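Local structure of C alpha-dehydrogenase (Sphingobium sp. SYK-6, 4YAG) at residues H138-A143 and D240-N245; G182-M187 and L247-H252. The protein probably oxidises the C-alpha alcohol of lignin-derived beta-aryl ethers with NAD(+), as an NADH-binding member of the short-chain dehydrogenase/reductase family. All blocks are in the same frame, centred on the assembly; numbering follows the deposited sequence.

Contact 1 (H138-A143 and D240-N245); sequences HIVNTA and DAIVHN. With NAI (1,4-dihydronicotinamide adenine dinucleotide), chain C.
With CG anti to the backbone N (chi1 -155°) and its ring turned across that bond (chi2 84°), His138 presents one imidazole face to Ile242, near the end of helix 231-244. What lies over the centre of this face is a backbone carbon: Ile242 CA sits 4.0 Å from the centroid of the His138 ring, almost on its normal, in a CH-pi contact. In Ile242, CG1 is beside the backbone N and CG2 beside the carbonyl carbon, and the two carbons divide the work. CG1 comes to 3.7 Å from His138 CD2, while CG2 lies near His138 CB and CG.

Asn245, where the chain leaves the helix with positive phi, approaches the ring near its plane. Its OD1 lies 3.2 Å from His138 CE1, and the amide stands nearly perpendicular to the imidazole. The polar end of the histidine is directed elsewhere, with NE2 hydrogen-bonded to Thr184 OG1 on strand 181-187. Further along the strand, Val140 CG2 meets Ile242 CG1 at 4.2 Å, the two side chains crossing at about a right angle.

The same strand ends at the cofactor, where Ala143 O is 3.4 Å from C6N of NADH and Thr142 O accepts a hydrogen bond from Lys162. A helix laid against an interior strand of the parallel sheet, one that leads to the dinucleotide, is characteristic of the Rossmann fold of short-chain dehydrogenases.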
ATOM      1  N   HIS A 138     -18.437 -13.479  -3.092  1.00 11.55           N
ATOM      2  CA  HIS A 138     -17.000 -13.649  -3.106  1.00 11.44           C
ATOM      3  C   HIS A 138     -16.355 -12.428  -3.720  1.00 11.15           C
ATOM      4  O   HIS A 138     -16.912 -11.820  -4.627  1.00 11.95           O
ATOM      5  CB  HIS A 138     -16.594 -14.900  -3.895  1.00 11.55           C
ATOM      6  CG  HIS A 138     -15.279 -15.458  -3.471  1.00 12.49           C
ATOM      7  ND1 HIS A 138     -15.155 -16.307  -2.398  1.00 12.22           N
ATOM      8  CD2 HIS A 138     -14.022 -15.225  -3.920  1.00 11.79           C
ATOM      9  CE1 HIS A 138     -13.879 -16.609  -2.229  1.00 12.08           C
ATOM     10  NE2 HIS A 138     -13.175 -15.965  -3.132  1.00 12.58           N
ATOM     11  N   ILE A 139     -15.167 -12.092  -3.235  1.00  9.11           N
ATOM     12  CA  ILE A 139     -14.348 -11.016  -3.770  1.00 10.28           C
ATOM     13  C   ILE A 139     -12.993 -11.574  -4.185  1.00 10.70           C
ATOM     14  O   ILE A 139     -12.355 -12.297  -3.417  1.00 10.38           O
ATOM     15  CB  ILE A 139     -14.068  -9.922  -2.706  1.00 10.68           C
ATOM     16  CG1 ILE A 139     -15.369  -9.428  -2.105  1.00 11.86           C
ATOM     17  CG2 ILE A 139     -13.250  -8.762  -3.283  1.00 11.65           C
ATOM     18  CD1 ILE A 139     -15.167  -8.524  -0.940  1.00 12.76           C
ATOM     19  N   VAL A 140     -12.575 -11.262  -5.409  1.00  9.26           N
ATOM     20  CA  VAL A 140     -11.243 -11.586  -5.873  1.00  8.83           C
ATOM     21  C   VAL A 140     -10.544 -10.276  -6.170  1.00 11.34           C
ATOM     22  O   VAL A 140     -11.051  -9.464  -6.939  1.00 10.62           O
ATOM     23  CB  VAL A 140     -11.250 -12.427  -7.169  1.00 10.44           C
ATOM     24  CG1 VAL A 140      -9.832 -12.723  -7.643  1.00 12.43           C
ATOM     25  CG2 VAL A 140     -12.012 -13.731  -6.980  1.00 10.17           C
ATOM     26  N   ASN A 141      -9.377 -10.062  -5.571  1.00  8.99           N
ATOM     27  CA  ASN A 141      -8.535  -8.918  -5.918  1.00  7.66           C
ATOM     28  C   ASN A 141      -7.312  -9.394  -6.667  1.00 10.07           C
ATOM     29  O   ASN A 141      -6.637 -10.303  -6.209  1.00 10.11           O
ATOM     30  CB  ASN A 141      -8.067  -8.206  -4.626  1.00  9.04           C
ATOM     31  CG  ASN A 141      -9.218  -7.592  -3.862  1.00 10.97           C
ATOM     32  OD1 ASN A 141     -10.179  -7.109  -4.454  1.00 11.51           O
ATOM     33  ND2 ASN A 141      -9.151  -7.650  -2.538  1.00 12.74           N
ATOM     34  N   THR A 142      -6.996  -8.766  -7.792  1.00  8.70           N
ATOM     35  CA  THR A 142      -5.793  -9.158  -8.514  1.00  7.97           C
ATOM     36  C   THR A 142      -4.619  -8.328  -8.047  1.00 11.80           C
ATOM     37  O   THR A 142      -4.564  -7.127  -8.300  1.00 12.15           O
ATOM     38  CB  THR A 142      -5.933  -8.990 -10.020  1.00  9.49           C
ATOM     39  OG1 THR A 142      -7.115  -9.680 -10.468  1.00 10.71           O
ATOM     40  CG2 THR A 142      -4.710  -9.554 -10.708  1.00 10.63           C
ATOM     41  N   ALA A 143      -3.694  -8.971  -7.352  1.00 10.05           N
ATOM     42  CA  ALA A 143      -2.460  -8.301  -6.965  1.00  8.86           C
ATOM     43  C   ALA A 143      -1.391  -8.704  -7.990  1.00 11.16           C
ATOM     44  O   ALA A 143      -1.590  -8.501  -9.199  1.00 11.11           O
ATOM     45  CB  ALA A 143      -2.085  -8.669  -5.542  1.00 10.78           C
ATOM     46  N   ASP A 240     -11.879 -22.206  -9.195  1.00 13.49           N
ATOM     47  CA  ASP A 240     -11.598 -23.104  -8.068  1.00 13.64           C
ATOM     48  C   ASP A 240     -11.510 -22.311  -6.750  1.00 14.32           C
ATOM     49  O   ASP A 240     -11.984 -22.776  -5.708  1.00 14.94           O
ATOM     50  CB  ASP A 240     -10.315 -23.898  -8.293  1.00 12.53           C
ATOM     51  CG  ASP A 240     -10.427 -24.907  -9.442  1.00 21.66           C
ATOM     52  OD1 ASP A 240     -11.549 -25.279  -9.839  1.00 24.64           O
ATOM     53  OD2 ASP A 240      -9.367 -25.332  -9.949  1.00 24.45           O
ATOM     54  N   ALA A 241     -10.928 -21.121  -6.793  1.00 11.92           N
ATOM     55  CA  ALA A 241     -10.754 -20.304  -5.589  1.00 13.16           C
ATOM     56  C   ALA A 241     -12.099 -19.826  -5.045  1.00 12.47           C
ATOM     57  O   ALA A 241     -12.279 -19.712  -3.816  1.00 13.54           O
ATOM     58  CB  ALA A 241      -9.842 -19.101  -5.874  1.00 13.62           C
ATOM     59  N   ILE A 242     -13.029 -19.488  -5.932  1.00 12.23           N
ATOM     60  CA  ILE A 242     -14.371 -19.080  -5.517  1.00 11.90           C
ATOM     61  C   ILE A 242     -15.157 -20.262  -4.953  1.00 14.91           C
ATOM     62  O   ILE A 242     -15.777 -20.153  -3.887  1.00 16.79           O
ATOM     63  CB  ILE A 242     -15.133 -18.437  -6.696  1.00 13.63           C
ATOM     64  CG1 ILE A 242     -14.443 -17.139  -7.088  1.00 13.16           C
ATOM     65  CG2 ILE A 242     -16.569 -18.177  -6.329  1.00 16.64           C
ATOM     66  CD1 ILE A 242     -14.812 -16.692  -8.494  1.00 14.57           C
ATOM     67  N   VAL A 243     -15.138 -21.390  -5.654  1.00 11.80           N
ATOM     68  CA  VAL A 243     -15.856 -22.571  -5.207  1.00 12.29           C
ATOM     69  C   VAL A 243     -15.361 -23.040  -3.840  1.00 13.02           C
ATOM     70  O   VAL A 243     -16.161 -23.448  -2.994  1.00 14.52           O
ATOM     71  CB  VAL A 243     -15.743 -23.717  -6.243  1.00 13.69           C
ATOM     72  CG1 VAL A 243     -16.306 -25.007  -5.697  1.00 14.13           C
ATOM     73  CG2 VAL A 243     -16.496 -23.334  -7.518  1.00 15.29           C
ATOM     74  N   HIS A 244     -14.047 -23.021  -3.660  1.00 12.13           N
ATOM     75  CA  HIS A 244     -13.442 -23.590  -2.448  1.00 12.40           C
ATOM     76  C   HIS A 244     -12.994 -22.565  -1.426  1.00 11.99           C
ATOM     77  O   HIS A 244     -12.404 -22.929  -0.397  1.00 12.23           O
ATOM     78  CB  HIS A 244     -12.276 -24.483  -2.849  1.00 12.68           C
ATOM     79  CG  HIS A 244     -12.726 -25.681  -3.613  1.00 13.27           C
ATOM     80  ND1 HIS A 244     -13.413 -26.712  -3.029  1.00 13.91           N
ATOM     81  CD2 HIS A 244     -12.632 -25.973  -4.933  1.00 13.37           C
ATOM     82  CE1 HIS A 244     -13.736 -27.599  -3.964  1.00 17.60           C
ATOM     83  NE2 HIS A 244     -13.268 -27.175  -5.117  1.00 14.67           N
ATOM     84  N   ASN A 245     -13.295 -21.298  -1.677  1.00 12.38           N
ATOM     85  CA  ASN A 245     -12.963 -20.212  -0.769  1.00 13.29           C
ATOM     86  C   ASN A 245     -11.490 -20.185  -0.374  1.00 14.41           C
ATOM     87  O   ASN A 245     -11.129 -20.213   0.808  1.00 13.57           O
ATOM     88  CB  ASN A 245     -13.835 -20.230   0.489  1.00 11.44           C
ATOM     89  CG  ASN A 245     -13.759 -18.930   1.251  1.00 12.57           C
ATOM     90  OD1 ASN A 245     -13.399 -17.902   0.703  1.00 12.94           O
ATOM     91  ND2 ASN A 245     -14.053 -18.982   2.555  1.00 15.23           N
TER
HETATM   92  PA  NAI C 500      -4.945  -5.865 -19.503  1.00 12.26           P
HETATM   93  O1A NAI C 500      -4.510  -4.460 -19.813  1.00 13.07           O
HETATM   94  O2A NAI C 500      -5.018  -6.834 -20.666  1.00 12.85           O
HETATM   95  O5B NAI C 500      -6.338  -5.855 -18.773  1.00 12.03           O
HETATM   96  C5B NAI C 500      -6.630  -4.843 -17.854  1.00 11.14           C
HETATM   97  C4B NAI C 500      -7.870  -4.159 -18.273  1.00 10.90           C
HETATM   98  O4B NAI C 500      -8.149  -3.225 -17.180  1.00 10.80           O
HETATM   99  C3B NAI C 500      -7.811  -3.402 -19.525  1.00 10.83           C
HETATM  100  O3B NAI C 500      -8.884  -3.748 -20.425  1.00 13.10           O
HETATM  101  C2B NAI C 500      -7.843  -2.011 -19.118  1.00 11.93           C
HETATM  102  O2B NAI C 500      -8.439  -1.134 -20.085  1.00 14.03           O
HETATM  103  C1B NAI C 500      -8.538  -2.010 -17.831  1.00 10.04           C
HETATM  104  N9A NAI C 500      -8.238  -0.870 -17.006  1.00 10.64           N
HETATM  105  C8A NAI C 500      -7.018  -0.263 -16.793  1.00 12.31           C
HETATM  106  N7A NAI C 500      -7.165   0.807 -16.000  1.00 12.13           N
HETATM  107  C5A NAI C 500      -8.488   0.923 -15.659  1.00 10.98           C
HETATM  108  C6A NAI C 500      -9.251   1.800 -14.887  1.00 10.46           C
HETATM  109  N6A NAI C 500      -8.644   2.918 -14.298  1.00 10.89           N
HETATM  110  N1A NAI C 500     -10.589   1.607 -14.759  1.00  9.69           N
HETATM  111  C2A NAI C 500     -11.189   0.563 -15.379  1.00 10.71           C
HETATM  112  N3A NAI C 500     -10.504  -0.307 -16.136  1.00  9.74           N
HETATM  113  C4A NAI C 500      -9.170  -0.149 -16.297  1.00 10.25           C
HETATM  114  O3  NAI C 500      -3.860  -6.371 -18.463  1.00 11.66           O
HETATM  115  PN  NAI C 500      -3.886  -7.590 -17.409  1.00 11.74           P
HETATM  116  O1N NAI C 500      -4.985  -8.602 -17.703  1.00 11.47           O
HETATM  117  O2N NAI C 500      -2.492  -8.163 -17.458  1.00 13.42           O
HETATM  118  O5D NAI C 500      -4.164  -6.853 -16.007  1.00 10.97           O
HETATM  119  C5D NAI C 500      -5.090  -7.369 -15.047  1.00  9.61           C
HETATM  120  C4D NAI C 500      -4.479  -7.335 -13.693  1.00 11.22           C
HETATM  121  O4D NAI C 500      -3.441  -8.381 -13.630  1.00 11.28           O
HETATM  122  C3D NAI C 500      -3.819  -6.072 -13.351  1.00 10.66           C
HETATM  123  O3D NAI C 500      -4.205  -5.686 -12.016  1.00 11.52           O
HETATM  124  C2D NAI C 500      -2.386  -6.348 -13.413  1.00 11.62           C
HETATM  125  O2D NAI C 500      -1.652  -5.481 -12.539  1.00 12.45           O
HETATM  126  C1D NAI C 500      -2.279  -7.732 -12.989  1.00  9.62           C
HETATM  127  N1N NAI C 500      -1.142  -8.502 -13.334  1.00 11.56           N
HETATM  128  C2N NAI C 500      -0.844  -8.890 -14.618  1.00 11.72           C
HETATM  129  C3N NAI C 500       0.274  -9.671 -14.858  1.00 13.40           C
HETATM  130  C7N NAI C 500       0.618 -10.108 -16.240  1.00 14.73           C
HETATM  131  O7N NAI C 500       1.694 -10.687 -16.503  1.00 15.48           O
HETATM  132  N7N NAI C 500      -0.396  -9.916 -17.274  1.00 14.12           N
HETATM  133  C4N NAI C 500       1.105 -10.084 -13.829  1.00 15.07           C
HETATM  134  C5N NAI C 500       0.761  -9.732 -12.537  1.00 14.07           C
HETATM  135  C6N NAI C 500      -0.349  -8.965 -12.296  1.00 13.89           C

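Contact 2 (G182-M187 and L247-H252); sequences GVTVLM and LYVSTH
Main-chain bonds from Val185 and Met187 to residues 247-251 join strand 248-250 to strand 181-187 as parallel neighbours, 15° apart, at one margin of the Rossmann sheet. Val185 grips the partner strand with both its polar atoms: its N donates to Leu247 O at 2.8 Å, and its O accepts from Val249 N at 3.1 Å. Met187 N then reaches Val249 O at 2.8 Å, nearly along the C=O axis (C=O...N angle 171°). Beyond it the pairing slackens, since the bond from Thr251 N to Met187 O is weak and 3.3 Å long.

Side chains sort to the two faces of the sheet. On one, Val185 CG1, held between its backbone N and carbonyl carbon, comes to the edge of the tyrosine ring, 3.6 Å from Tyr248 CD1. Met187, bent at chi3, swings CE to 3.5 Å from Ser250 OG and also against Tyr248 CB. On the other face Leu186 CD1 packs 3.8 Å from Val249 CG1, and the second branch of Val249, CG2, meets Thr184 CG2.

A second shell closes over each face. Helix 231-244 lies against Thr184, Leu186 and Val249. On the opposite face, helix 156-177 supplies Glu170 to Tyr248 OH, and the second subunit brings Leu266 onto Met187 and Tyr248 and bonds Ser250 OG through its Ser269. Past the strand, Thr251 OG1 hydrogen-bonds to the N of Gly189, and the same OG1 lies in the plane of the His252 ring, 2.7 Å from ND1 in a further hydrogen bond.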
ATOM      1  N   GLY A 182     -16.635 -14.718   0.865  1.00 11.68           N
ATOM      2  CA  GLY A 182     -15.240 -15.125   0.845  1.00 10.81           C
ATOM      3  C   GLY A 182     -14.354 -14.179   0.078  1.00 11.66           C
ATOM      4  O   GLY A 182     -14.849 -13.366  -0.709  1.00 10.95           O
ATOM      5  N   VAL A 183     -13.051 -14.249   0.318  1.00 11.15           N
ATOM      6  CA  VAL A 183     -12.100 -13.412  -0.407  1.00  9.93           C
ATOM      7  C   VAL A 183     -10.893 -14.195  -0.897  1.00 10.23           C
ATOM      8  O   VAL A 183     -10.488 -15.186  -0.298  1.00 10.79           O
ATOM      9  CB  VAL A 183     -11.612 -12.193   0.424  1.00 10.94           C
ATOM     10  CG1 VAL A 183     -12.803 -11.395   0.958  1.00 11.86           C
ATOM     11  CG2 VAL A 183     -10.719 -12.615   1.581  1.00 10.31           C
ATOM     12  N   THR A 184     -10.345 -13.730  -2.018  1.00  9.73           N
ATOM     13  CA  THR A 184      -9.174 -14.328  -2.648  1.00  9.06           C
ATOM     14  C   THR A 184      -8.291 -13.213  -3.168  1.00  8.22           C
ATOM     15  O   THR A 184      -8.781 -12.263  -3.763  1.00  9.34           O
ATOM     16  CB  THR A 184      -9.573 -15.185  -3.858  1.00 10.71           C
ATOM     17  OG1 THR A 184     -10.426 -16.257  -3.438  1.00 10.66           O
ATOM     18  CG2 THR A 184      -8.355 -15.755  -4.569  1.00 10.59           C
ATOM     19  N   VAL A 185      -6.988 -13.326  -2.958  1.00  9.88           N
ATOM     20  CA  VAL A 185      -6.047 -12.480  -3.676  1.00  8.70           C
ATOM     21  C   VAL A 185      -5.310 -13.344  -4.692  1.00  8.92           C
ATOM     22  O   VAL A 185      -4.739 -14.398  -4.357  1.00 10.44           O
ATOM     23  CB  VAL A 185      -5.077 -11.702  -2.757  1.00 10.04           C
ATOM     24  CG1 VAL A 185      -4.272 -12.624  -1.861  1.00 11.23           C
ATOM     25  CG2 VAL A 185      -4.164 -10.822  -3.596  1.00 11.26           C
ATOM     26  N   LEU A 186      -5.403 -12.905  -5.947  1.00 10.43           N
ATOM     27  CA  LEU A 186      -4.722 -13.529  -7.067  1.00  9.86           C
ATOM     28  C   LEU A 186      -3.387 -12.853  -7.294  1.00  9.21           C
ATOM     29  O   LEU A 186      -3.315 -11.627  -7.394  1.00 10.41           O
ATOM     30  CB  LEU A 186      -5.622 -13.386  -8.297  1.00 11.08           C
ATOM     31  CG  LEU A 186      -5.023 -13.767  -9.645  1.00  9.98           C
ATOM     32  CD1 LEU A 186      -4.597 -15.213  -9.714  1.00 11.94           C
ATOM     33  CD2 LEU A 186      -6.031 -13.433 -10.749  1.00 11.32           C
ATOM     34  N   MET A 187      -2.334 -13.660  -7.348  1.00 10.13           N
ATOM     35  CA  MET A 187      -0.969 -13.193  -7.514  1.00 11.52           C
ATOM     36  C   MET A 187      -0.365 -13.820  -8.756  1.00 11.55           C
ATOM     37  O   MET A 187       0.175 -14.930  -8.703  1.00 12.45           O
ATOM     38  CB  MET A 187      -0.155 -13.523  -6.257  1.00 10.70           C
ATOM     39  CG  MET A 187      -0.671 -12.765  -5.053  1.00  9.11           C
ATOM     40  SD  MET A 187      -0.035 -13.387  -3.476  1.00 13.17           S
ATOM     41  CE  MET A 187      -0.880 -14.939  -3.372  1.00 13.56           C
ATOM     42  N   LEU A 247      -7.937 -18.415   0.019  1.00 11.92           N
ATOM     43  CA  LEU A 247      -7.443 -17.061   0.215  1.00  9.75           C
ATOM     44  C   LEU A 247      -6.385 -16.619  -0.803  1.00  9.31           C
ATOM     45  O   LEU A 247      -6.412 -15.482  -1.279  1.00 10.61           O
ATOM     46  CB  LEU A 247      -6.893 -16.904   1.631  1.00 11.07           C
ATOM     47  CG  LEU A 247      -6.296 -15.562   2.019  1.00 12.20           C
ATOM     48  CD1 LEU A 247      -7.322 -14.437   1.840  1.00 15.97           C
ATOM     49  CD2 LEU A 247      -5.793 -15.641   3.448  1.00 13.25           C
ATOM     50  N   TYR A 248      -5.466 -17.526  -1.115  1.00 12.11           N
ATOM     51  CA  TYR A 248      -4.353 -17.209  -1.986  1.00 11.68           C
ATOM     52  C   TYR A 248      -4.347 -18.055  -3.236  1.00 12.76           C
ATOM     53  O   TYR A 248      -4.501 -19.281  -3.177  1.00 13.98           O
ATOM     54  CB  TYR A 248      -3.034 -17.480  -1.264  1.00 12.07           C
ATOM     55  CG  TYR A 248      -2.804 -16.719   0.012  1.00 13.61           C
ATOM     56  CD1 TYR A 248      -2.828 -15.333   0.054  1.00 11.36           C
ATOM     57  CD2 TYR A 248      -2.487 -17.400   1.176  1.00 16.68           C
ATOM     58  CE1 TYR A 248      -2.577 -14.654   1.211  1.00 12.35           C
ATOM     59  CE2 TYR A 248      -2.244 -16.736   2.336  1.00 15.27           C
ATOM     60  CZ  TYR A 248      -2.264 -15.368   2.359  1.00 15.11           C
ATOM     61  OH  TYR A 248      -1.992 -14.716   3.542  1.00 18.11           O
ATOM     62  N   VAL A 249      -4.140 -17.397  -4.371  1.00 12.91           N
ATOM     63  CA  VAL A 249      -3.910 -18.100  -5.626  1.00 13.83           C
ATOM     64  C   VAL A 249      -2.699 -17.483  -6.299  1.00 10.94           C
ATOM     65  O   VAL A 249      -2.689 -16.280  -6.543  1.00 12.01           O
ATOM     66  CB  VAL A 249      -5.107 -17.963  -6.587  1.00 14.64           C
ATOM     67  CG1 VAL A 249      -4.764 -18.601  -7.943  1.00 14.60           C
ATOM     68  CG2 VAL A 249      -6.357 -18.598  -5.996  1.00 18.39           C
ATOM     69  N   SER A 250      -1.687 -18.305  -6.584  1.00 12.47           N
ATOM     70  CA  SER A 250      -0.524 -17.878  -7.360  1.00 12.95           C
ATOM     71  C   SER A 250      -0.486 -18.698  -8.632  1.00 13.71           C
ATOM     72  O   SER A 250      -0.738 -19.894  -8.623  1.00 15.58           O
ATOM     73  CB  SER A 250       0.792 -18.074  -6.592  1.00 16.82           C
ATOM     74  OG  SER A 250       0.803 -17.295  -5.393  1.00 17.01           O
ATOM     75  N   THR A 251      -0.155 -18.057  -9.738  1.00 14.31           N
ATOM     76  CA  THR A 251      -0.203 -18.752 -11.023  1.00 14.49           C
ATOM     77  C   THR A 251       1.107 -19.432 -11.417  1.00 16.07           C
ATOM     78  O   THR A 251       1.114 -20.327 -12.276  1.00 16.86           O
ATOM     79  CB  THR A 251      -0.582 -17.787 -12.163  1.00 12.85           C
ATOM     80  OG1 THR A 251       0.457 -16.825 -12.331  1.00 14.06           O
ATOM     81  CG2 THR A 251      -1.885 -17.080 -11.889  1.00 13.78           C
ATOM     82  N   HIS A 252       2.212 -19.016 -10.800  1.00 15.59           N
ATOM     83  CA  HIS A 252       3.545 -19.483 -11.165  1.00 16.07           C
ATOM     84  C   HIS A 252       4.373 -19.752  -9.925  1.00 15.71           C
ATOM     85  O   HIS A 252       4.209 -19.057  -8.921  1.00 15.89           O
ATOM     86  CB  HIS A 252       4.279 -18.404 -11.967  1.00 16.65           C
ATOM     87  CG  HIS A 252       3.794 -18.256 -13.377  1.00 18.08           C
ATOM     88  ND1 HIS A 252       2.610 -17.644 -13.689  1.00 16.17           N
ATOM     89  CD2 HIS A 252       4.375 -18.611 -14.552  1.00 21.93           C
ATOM     90  CE1 HIS A 252       2.452 -17.658 -15.017  1.00 16.55           C
ATOM     91  NE2 HIS A 252       3.509 -18.226 -15.549  1.00 20.53           N
TER

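Overall arrangement
The two contacts lie about 6 Å apart, centre to centre, and interlock along the chain: strand 137-142 comes first, then strand 181-187, helix 231-244 and strand 248-250. From 181-187, by a long connection that ends in helix 231-244, to 248-250 the chain makes a beta-alpha-beta crossover, so contact 2 joins the two strands of that unit while contact 1 sets its helix against the next strand inward. Strands 137-142 and 181-187 are neighbours in the sheet, with a probable hydrogen bond from Ala143 N to Leu186 O at 2.7 Å. The fold thus continues from the strand that ends at NADH out to an edge that meets the second subunit.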